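Local coordinates for Rab GDP-dissociation inhibitor (Saccharomyces cerevisiae, PDB 2BCG), which inhibits the dissociation of GDP from the Rab GTPase SEC4, extracts GDP-bound YPT7 from vacuolar membranes, and is essential to the yeast secretory pathway, at residues E70-E73 / K78-D81; Q57-E60 / P66-K69; N410-R415 / Y434-G439. One frame throughout, in Å; residues are numbered along the deposited sequence.

Contact 1: residues E70-E73 / K78-D81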
loop_
_atom_site.group_PDB
_atom_site.type_symbol
_atom_site.label_atom_id
_atom_site.label_comp_id
_atom_site.label_asym_id
_atom_site.label_seq_id
_atom_site.Cartn_x
_atom_site.Cartn_y
_atom_site.Cartn_z
ATOM N N GLU A 70 20.340 -19.893 -7.000
ATOM C CA GLU A 70 21.724 -19.654 -6.556
ATOM C C GLU A 70 22.367 -18.455 -7.245
ATOM O O GLU A 70 23.044 -17.667 -6.584
ATOM C CB GLU A 70 22.611 -20.902 -6.714
ATOM C CG GLU A 70 22.242 -22.055 -5.782
ATOM C CD GLU A 70 20.887 -22.661 -6.109
ATOM O OE1 GLU A 70 20.523 -22.690 -7.304
ATOM O OE2 GLU A 70 20.186 -23.107 -5.172
ATOM N N GLU A 71 22.180 -18.328 -8.562
ATOM C CA GLU A 71 22.689 -17.158 -9.281
ATOM C C GLU A 71 22.011 -15.869 -8.789
ATOM O O GLU A 71 22.683 -14.861 -8.536
ATOM C CB GLU A 71 22.511 -17.298 -10.789
ATOM C CG GLU A 71 23.118 -16.113 -11.566
ATOM C CD GLU A 71 23.030 -16.238 -13.087
ATOM O OE1 GLU A 71 23.241 -15.208 -13.763
ATOM O OE2 GLU A 71 22.752 -17.342 -13.619
ATOM N N ARG A 72 20.687 -15.924 -8.660
ATOM C CA ARG A 72 19.893 -14.777 -8.201
ATOM C C ARG A 72 20.353 -14.316 -6.822
ATOM O O ARG A 72 20.607 -13.131 -6.614
ATOM C CB ARG A 72 18.401 -15.141 -8.196
ATOM C CG ARG A 72 17.441 -13.933 -8.096
ATOM C CD ARG A 72 15.972 -14.367 -8.059
ATOM N NE ARG A 72 15.699 -15.274 -6.943
ATOM C CZ ARG A 72 15.225 -16.512 -7.064
ATOM N NH1 ARG A 72 14.934 -17.025 -8.258
ATOM N NH2 ARG A 72 15.025 -17.232 -5.973
ATOM N N GLU A 73 20.487 -15.265 -5.892
ATOM C CA GLU A 73 20.893 -14.916 -4.532
ATOM C C GLU A 73 22.321 -14.387 -4.462
ATOM O O GLU A 73 22.591 -13.437 -3.731
ATOM C CB GLU A 73 20.621 -16.059 -3.541
ATOM C CG GLU A 73 19.121 -16.418 -3.491
ATOM C CD GLU A 73 18.729 -17.365 -2.364
ATOM O OE1 GLU A 73 17.534 -17.349 -1.977
ATOM O OE2 GLU A 73 19.601 -18.123 -1.878
ATOM N N LYS A 78 18.633 -12.354 -0.815
ATOM C CA LYS A 78 17.396 -13.114 -0.588
ATOM C C LYS A 78 16.123 -12.442 -1.138
ATOM O O LYS A 78 15.970 -11.217 -1.029
ATOM C CB LYS A 78 17.236 -13.399 0.915
ATOM C CG LYS A 78 18.283 -14.401 1.484
ATOM C CD LYS A 78 17.774 -15.850 1.385
ATOM C CE LYS A 78 18.563 -16.826 2.294
ATOM N NZ LYS A 78 19.846 -17.386 1.710
ATOM N N ASP A 79 15.235 -13.256 -1.726
ATOM C CA ASP A 79 13.965 -12.820 -2.315
ATOM C C ASP A 79 13.179 -11.985 -1.300
ATOM O O ASP A 79 12.478 -11.041 -1.672
ATOM C CB ASP A 79 13.111 -14.039 -2.720
ATOM C CG ASP A 79 12.623 -14.009 -4.183
ATOM O OD1 ASP A 79 11.723 -14.819 -4.497
ATOM O OD2 ASP A 79 13.118 -13.239 -5.026
ATOM N N ARG A 80 13.297 -12.323 -0.013
ATOM C CA ARG A 80 12.498 -11.632 1.016
ATOM C C ARG A 80 12.834 -10.132 1.137
ATOM O O ARG A 80 12.017 -9.348 1.626
ATOM C CB ARG A 80 12.615 -12.318 2.392
ATOM C CG ARG A 80 14.046 -12.607 2.880
ATOM C CD ARG A 80 14.022 -13.346 4.248
ATOM N NE ARG A 80 12.978 -14.376 4.309
ATOM C CZ ARG A 80 13.128 -15.642 3.923
ATOM N NH1 ARG A 80 14.293 -16.075 3.459
ATOM N NH2 ARG A 80 12.110 -16.490 4.010
ATOM N N ASP A 81 14.031 -9.736 0.711
ATOM C CA ASP A 81 14.456 -8.347 0.744
ATOM C C ASP A 81 13.863 -7.469 -0.382
ATOM O O ASP A 81 14.030 -6.238 -0.381
ATOM C CB ASP A 81 15.982 -8.263 0.599
ATOM C CG ASP A 81 16.726 -8.664 1.862
ATOM O OD1 ASP A 81 17.984 -8.541 1.837
ATOM O OD2 ASP A 81 16.079 -9.090 2.848
#

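Contact 2: residues Q57-E60 / P66-K69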
loop_
_atom_site.group_PDB
_atom_site.type_symbol
_atom_site.label_atom_id
_atom_site.label_comp_id
_atom_site.label_asym_id
_atom_site.label_seq_id
_atom_site.Cartn_x
_atom_site.Cartn_y
_atom_site.Cartn_z
ATOM N N GLN A 57 9.763 -13.326 -8.891
ATOM C CA GLN A 57 8.571 -12.974 -9.666
ATOM C C GLN A 57 8.807 -11.990 -10.794
ATOM O O GLN A 57 8.173 -12.034 -11.850
ATOM C CB GLN A 57 7.458 -12.456 -8.749
ATOM C CG GLN A 57 6.527 -13.533 -8.364
ATOM C CD GLN A 57 5.966 -14.277 -9.600
ATOM O OE1 GLN A 57 5.436 -13.661 -10.553
ATOM N NE2 GLN A 57 6.118 -15.605 -9.603
ATOM N N LEU A 58 9.738 -11.066 -10.566
ATOM C CA LEU A 58 10.114 -10.166 -11.610
ATOM C C LEU A 58 10.699 -10.930 -12.824
ATOM O O LEU A 58 10.422 -10.577 -13.977
ATOM C CB LEU A 58 11.103 -9.145 -11.037
ATOM C CG LEU A 58 10.990 -7.695 -11.407
ATOM C CD1 LEU A 58 9.598 -7.099 -11.226
ATOM C CD2 LEU A 58 12.033 -6.937 -10.629
ATOM N N TYR A 59 11.553 -11.934 -12.566
ATOM C CA TYR A 59 12.111 -12.744 -13.661
ATOM C C TYR A 59 11.032 -13.537 -14.363
ATOM O O TYR A 59 10.998 -13.625 -15.587
ATOM C CB TYR A 59 13.215 -13.679 -13.139
ATOM C CG TYR A 59 14.575 -13.012 -13.039
ATOM C CD1 TYR A 59 15.453 -13.004 -14.137
ATOM C CD2 TYR A 59 14.970 -12.345 -11.871
ATOM C CE1 TYR A 59 16.700 -12.360 -14.051
ATOM C CE2 TYR A 59 16.205 -11.701 -11.779
ATOM C CZ TYR A 59 17.071 -11.731 -12.877
ATOM O OH TYR A 59 18.277 -11.085 -12.781
ATOM N N GLU A 60 10.127 -14.108 -13.568
ATOM C CA GLU A 60 9.030 -14.897 -14.143
ATOM C C GLU A 60 8.159 -14.064 -15.067
ATOM O O GLU A 60 7.746 -14.515 -16.136
ATOM C CB GLU A 60 8.163 -15.518 -13.035
ATOM C CG GLU A 60 8.846 -16.637 -12.283
ATOM C CD GLU A 60 9.274 -17.828 -13.174
ATOM O OE1 GLU A 60 8.516 -18.223 -14.099
ATOM O OE2 GLU A 60 10.387 -18.359 -12.925
ATOM N N PRO A 66 14.266 -17.323 -16.701
ATOM C CA PRO A 66 14.585 -16.971 -15.321
ATOM C C PRO A 66 15.830 -17.688 -14.828
ATOM O O PRO A 66 16.026 -18.879 -15.098
ATOM C CB PRO A 66 13.353 -17.439 -14.545
ATOM C CG PRO A 66 12.231 -17.281 -15.532
ATOM C CD PRO A 66 12.841 -17.687 -16.854
ATOM N N ILE A 67 16.680 -16.939 -14.144
ATOM C CA ILE A 67 17.909 -17.475 -13.575
ATOM C C ILE A 67 17.626 -18.397 -12.380
ATOM O O ILE A 67 16.519 -18.404 -11.833
ATOM C CB ILE A 67 18.923 -16.339 -13.199
ATOM C CG1 ILE A 67 18.353 -15.391 -12.137
ATOM C CG2 ILE A 67 19.368 -15.575 -14.448
ATOM C CD1 ILE A 67 19.352 -14.318 -11.692
ATOM N N SER A 68 18.629 -19.187 -11.998
ATOM C CA SER A 68 18.529 -20.094 -10.853
ATOM C C SER A 68 18.459 -19.322 -9.544
ATOM O O SER A 68 18.892 -18.166 -9.466
ATOM C CB SER A 68 19.741 -21.037 -10.811
ATOM O OG SER A 68 20.924 -20.328 -10.468
ATOM N N LYS A 69 17.932 -19.976 -8.511
ATOM C CA LYS A 69 17.944 -19.434 -7.165
ATOM C C LYS A 69 19.349 -19.042 -6.716
ATOM O O LYS A 69 19.533 -17.980 -6.126
ATOM C CB LYS A 69 17.335 -20.441 -6.179
ATOM C CG LYS A 69 16.939 -19.818 -4.844
ATOM C CD LYS A 69 16.353 -20.848 -3.880
ATOM C CE LYS A 69 17.450 -21.601 -3.127
ATOM N NZ LYS A 69 18.328 -20.710 -2.306
#

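Contact 3: residues N410-R415 / Y434-G439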
loop_
_atom_site.group_PDB
_atom_site.type_symbol
_atom_site.label_atom_id
_atom_site.label_comp_id
_atom_site.label_asym_id
_atom_site.label_seq_id
_atom_site.Cartn_x
_atom_site.Cartn_y
_atom_site.Cartn_z
ATOM N N ASN A 410 -25.109 -2.213 -12.376
ATOM C CA ASN A 410 -24.481 -2.380 -11.038
ATOM C C ASN A 410 -23.100 -3.029 -11.125
ATOM O O ASN A 410 -22.723 -3.786 -10.236
ATOM C CB ASN A 410 -25.407 -3.092 -10.036
ATOM C CG ASN A 410 -26.618 -2.234 -9.631
ATOM O OD1 ASN A 410 -26.541 -0.996 -9.514
ATOM N ND2 ASN A 410 -27.753 -2.908 -9.396
ATOM N N ILE A 411 -22.378 -2.727 -12.202
ATOM C CA ILE A 411 -20.999 -3.186 -12.392
ATOM C C ILE A 411 -20.109 -1.952 -12.442
ATOM O O ILE A 411 -19.989 -1.252 -13.487
ATOM C CB ILE A 411 -20.857 -4.056 -13.641
ATOM C CG1 ILE A 411 -21.740 -5.310 -13.505
ATOM C CG2 ILE A 411 -19.402 -4.446 -13.874
ATOM C CD1 ILE A 411 -21.890 -6.105 -14.784
ATOM N N TYR A 412 -19.498 -1.700 -11.283
ATOM C CA TYR A 412 -18.786 -0.456 -11.024
ATOM C C TYR A 412 -17.291 -0.752 -11.180
ATOM O O TYR A 412 -16.698 -1.475 -10.386
ATOM C CB TYR A 412 -19.098 0.054 -9.619
ATOM C CG TYR A 412 -20.567 0.427 -9.465
ATOM C CD1 TYR A 412 -21.503 -0.494 -8.917
ATOM C CD2 TYR A 412 -21.033 1.636 -9.934
ATOM C CE1 TYR A 412 -22.884 -0.156 -8.808
ATOM C CE2 TYR A 412 -22.415 1.988 -9.828
ATOM C CZ TYR A 412 -23.315 1.092 -9.268
ATOM O OH TYR A 412 -24.645 1.430 -9.144
ATOM N N LEU A 413 -16.716 -0.219 -12.248
ATOM C CA LEU A 413 -15.340 -0.564 -12.622
ATOM C C LEU A 413 -14.380 0.555 -12.371
ATOM O O LEU A 413 -14.678 1.756 -12.564
ATOM C CB LEU A 413 -15.289 -0.963 -14.093
ATOM C CG LEU A 413 -16.194 -2.169 -14.412
ATOM C CD1 LEU A 413 -16.340 -2.441 -15.899
ATOM C CD2 LEU A 413 -15.791 -3.434 -13.644
ATOM N N SER A 414 -13.177 0.158 -11.955
ATOM C CA SER A 414 -12.111 1.139 -11.783
ATOM C C SER A 414 -11.341 1.374 -13.085
ATOM O O SER A 414 -11.399 0.554 -14.025
ATOM C CB SER A 414 -11.140 0.652 -10.678
ATOM O OG SER A 414 -10.624 -0.636 -11.032
ATOM N N ARG A 415 -10.566 2.457 -13.104
ATOM C CA ARG A 415 -9.655 2.749 -14.197
ATOM C C ARG A 415 -8.282 2.064 -13.997
ATOM O O ARG A 415 -7.797 1.921 -12.867
ATOM C CB ARG A 415 -9.448 4.264 -14.294
ATOM C CG ARG A 415 -10.743 5.113 -14.533
ATOM C CD ARG A 415 -10.414 6.596 -14.414
ATOM N NE ARG A 415 -9.585 6.956 -15.563
ATOM C CZ ARG A 415 -10.049 7.303 -16.759
ATOM N NH1 ARG A 415 -11.368 7.405 -16.974
ATOM N NH2 ARG A 415 -9.190 7.573 -17.741
ATOM N N TYR A 434 -17.276 5.643 -5.426
ATOM C CA TYR A 434 -18.056 5.603 -4.202
ATOM C C TYR A 434 -19.365 6.384 -4.391
ATOM O O TYR A 434 -20.436 5.897 -3.989
ATOM C CB TYR A 434 -17.267 6.188 -3.052
ATOM C CG TYR A 434 -17.964 6.106 -1.724
ATOM C CD1 TYR A 434 -18.885 7.077 -1.338
ATOM C CD2 TYR A 434 -17.714 5.043 -0.856
ATOM C CE1 TYR A 434 -19.514 7.016 -0.116
ATOM C CE2 TYR A 434 -18.341 4.964 0.375
ATOM C CZ TYR A 434 -19.246 5.952 0.737
ATOM O OH TYR A 434 -19.864 5.850 1.954
ATOM N N PHE A 435 -19.268 7.579 -4.982
ATOM C CA PHE A 435 -20.456 8.405 -5.317
ATOM C C PHE A 435 -21.403 7.640 -6.249
ATOM O O PHE A 435 -22.633 7.621 -6.032
ATOM C CB PHE A 435 -20.013 9.741 -5.937
ATOM C CG PHE A 435 -21.159 10.632 -6.336
ATOM C CD1 PHE A 435 -21.429 10.868 -7.680
ATOM C CD2 PHE A 435 -21.973 11.209 -5.373
ATOM C CE1 PHE A 435 -22.522 11.706 -8.058
ATOM C CE2 PHE A 435 -23.056 12.038 -5.729
ATOM C CZ PHE A 435 -23.330 12.273 -7.069
ATOM N N ARG A 436 -20.851 6.996 -7.274
ATOM C CA ARG A 436 -21.634 6.149 -8.193
ATOM C C ARG A 436 -22.352 5.004 -7.465
ATOM O O ARG A 436 -23.552 4.727 -7.711
ATOM C CB ARG A 436 -20.762 5.598 -9.333
ATOM C CG ARG A 436 -20.391 6.650 -10.384
ATOM C CD ARG A 436 -19.016 6.417 -11.018
ATOM N NE ARG A 436 -18.823 5.089 -11.573
ATOM C CZ ARG A 436 -17.608 4.621 -11.896
ATOM N NH1 ARG A 436 -16.541 5.401 -11.701
ATOM N NH2 ARG A 436 -17.453 3.391 -12.397
ATOM N N VAL A 437 -21.638 4.358 -6.546
ATOM C CA VAL A 437 -22.200 3.221 -5.797
ATOM C C VAL A 437 -23.260 3.664 -4.770
ATOM O O VAL A 437 -24.337 3.043 -4.669
ATOM C CB VAL A 437 -21.054 2.405 -5.133
ATOM C CG1 VAL A 437 -21.605 1.381 -4.120
ATOM C CG2 VAL A 437 -20.238 1.704 -6.179
ATOM N N THR A 438 -22.977 4.713 -4.001
ATOM C CA THR A 438 -23.831 5.074 -2.852
ATOM C C THR A 438 -24.801 6.240 -3.115
ATOM O O THR A 438 -25.772 6.432 -2.349
ATOM C CB THR A 438 -22.997 5.475 -1.616
ATOM O OG1 THR A 438 -22.399 6.761 -1.855
ATOM C CG2 THR A 438 -21.952 4.403 -1.233
ATOM N N GLY A 439 -24.526 7.044 -4.148
ATOM C CA GLY A 439 -25.369 8.210 -4.489
ATOM C C GLY A 439 -25.073 9.492 -3.728
ATOM O O GLY A 439 -25.742 10.514 -3.920
HETATM O O HOH W 1 -18.508 1.090 -14.164
HETATM O O HOH W 2 -25.460 1.193 -6.182
HETATM O O HOH W 3 -25.213 4.377 -9.556
HETATM O O HOH W 4 -13.956 4.355 -12.650
#

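Contact 1: residues E70-E73 / K78-D81
E73 and K78 face each other across the turn that follows helix 69-76, joined by a long salt bridge of 3.7 Å from E73 OE2 to K78 NZ. The lysine bends twice, at chi2 (-90°) and again at chi4 (-85°), which swings its ammonium back toward the helix although CB points away from it. On the way its CD passes 3.7 Å from E73 OE1, so the aliphatic part of K78 lies against one carboxylate oxygen while its charge faces the other. E73 OE2 also has a firmer partner in K69, one helical turn earlier. A second long ion pair sets R72 NE 3.8 Å from D79 OD2; the oxygen stands well out of the guanidinium plane, so only the charges attract. R72 is modelled in two conformers, which makes this pairing doubtful as a fixed contact. D79 OD1 is hydrogen-bonded to the hydroxyl of S56 on helix 55-62. The backbone turns sharply after K78, whose O accepts from D81 N at 3.0 Å in a short 3-10 segment. R72 packs on S56 and I67, its NE buried without a hydrogen-bond partner, and D79 touches L55. Two acids and two bases alternate at this surface without a direct hydrogen bond between the segments, so the turn is probably steered to the helix by electrostatics, while E73 and D79 have firmer partners in K69 and S56.

Contact 2: residues Q57-E60 / P66-K69
The ring of Y59 carries I67 over one face: I67 CG1 sits 4.0 Å from the ring centroid, 15° off the normal, in a CH-pi contact offset toward the rim. This is where the connection between two consecutive helices, 55-62 and 69-76, folds back over the first of them. The ring is also in an edge-to-face stack with F393 of strand 391-402, and F76 of helix 69-76 touches it too. I67 holds CG1 between its backbone N and carbonyl carbon (chi1 62°), and the extended chain then carries CD1 on to the phenolic end, 3.6 Å from Y59 CZ. Nearer the backbone, Y59 CB rests against P66 CB at 4.0 Å. An alanine in place of Y59 would keep that CB contact but would probably open a gap beneath I67 and leave F393 without its aromatic partner. Beyond I67, S68 is the N-cap of helix 69-76, its OG accepting from the backbone N of E71. E60, its chain bent at chi2 (-59°), crosses the proline at about a right angle, with E60 OE2 3.4 Å from P66 CG.

Contact 3: residues N410-R415 / Y434-G439
Strand 411-413, at the outer edge of the parallel sheet of a Rossmann-like domain, is flanked by the last helix, 424-438; Y412 and V437 meet where the two run antiparallel, their local axes 9.5 Å apart at 171°. V437 CG2 lies over one face of the Y412 ring, 3.8 Å from its centroid in a CH-pi contact, and comes closest at Y412 CG, 3.5 Å away. R436 runs past the ring in the opposite direction, CB beside the CD2-CE2 side of the tyrosine. Bends at chi2 and chi3 bring its guanidinium to the strand backbone, where R436 NH2 donates to L413 O at 3.2 Å with an N-H...O angle of 159°. A water in the guanidinium plane links R436 NH1 to the same carbonyl. Further bonds fix the group: NE gives its hydrogen to D405 O, and NH1 forms a salt bridge with D432. At the phenolic end of the ring, two waters bonded to Y412 OH donate to the last-turn carbonyls R436 O (2.5 Å) and V437 O (2.6 Å). One arginine thus serves as the direct polar clasp between helix and edge strand, while the tyrosine offers an apolar face to V437 and its hydroxyl is linked by two waters to carbonyls in the last turn of the helix.

From the N terminus, contact 2 closes first, folding the connection after helix 55-62 back onto that helix. Contact 1 begins immediately afterwards, on helix 69-76, and closes the short turn beyond its C-terminal end. The two follow in series and neither encloses the other, yet they touch: I67 CD1 packs 3.6 Å from R72 CA, and their centres are 9 Å apart. Together they tie helix 55-62 to helix 69-76 and the turn beyond. Contact 3 closes its own, longer loop near the C terminus, joining the edge strand of the parallel sheet to the last helix. Its nearest atoms are about 20 Å from those of contact 2 and about 26 Å from contact 1.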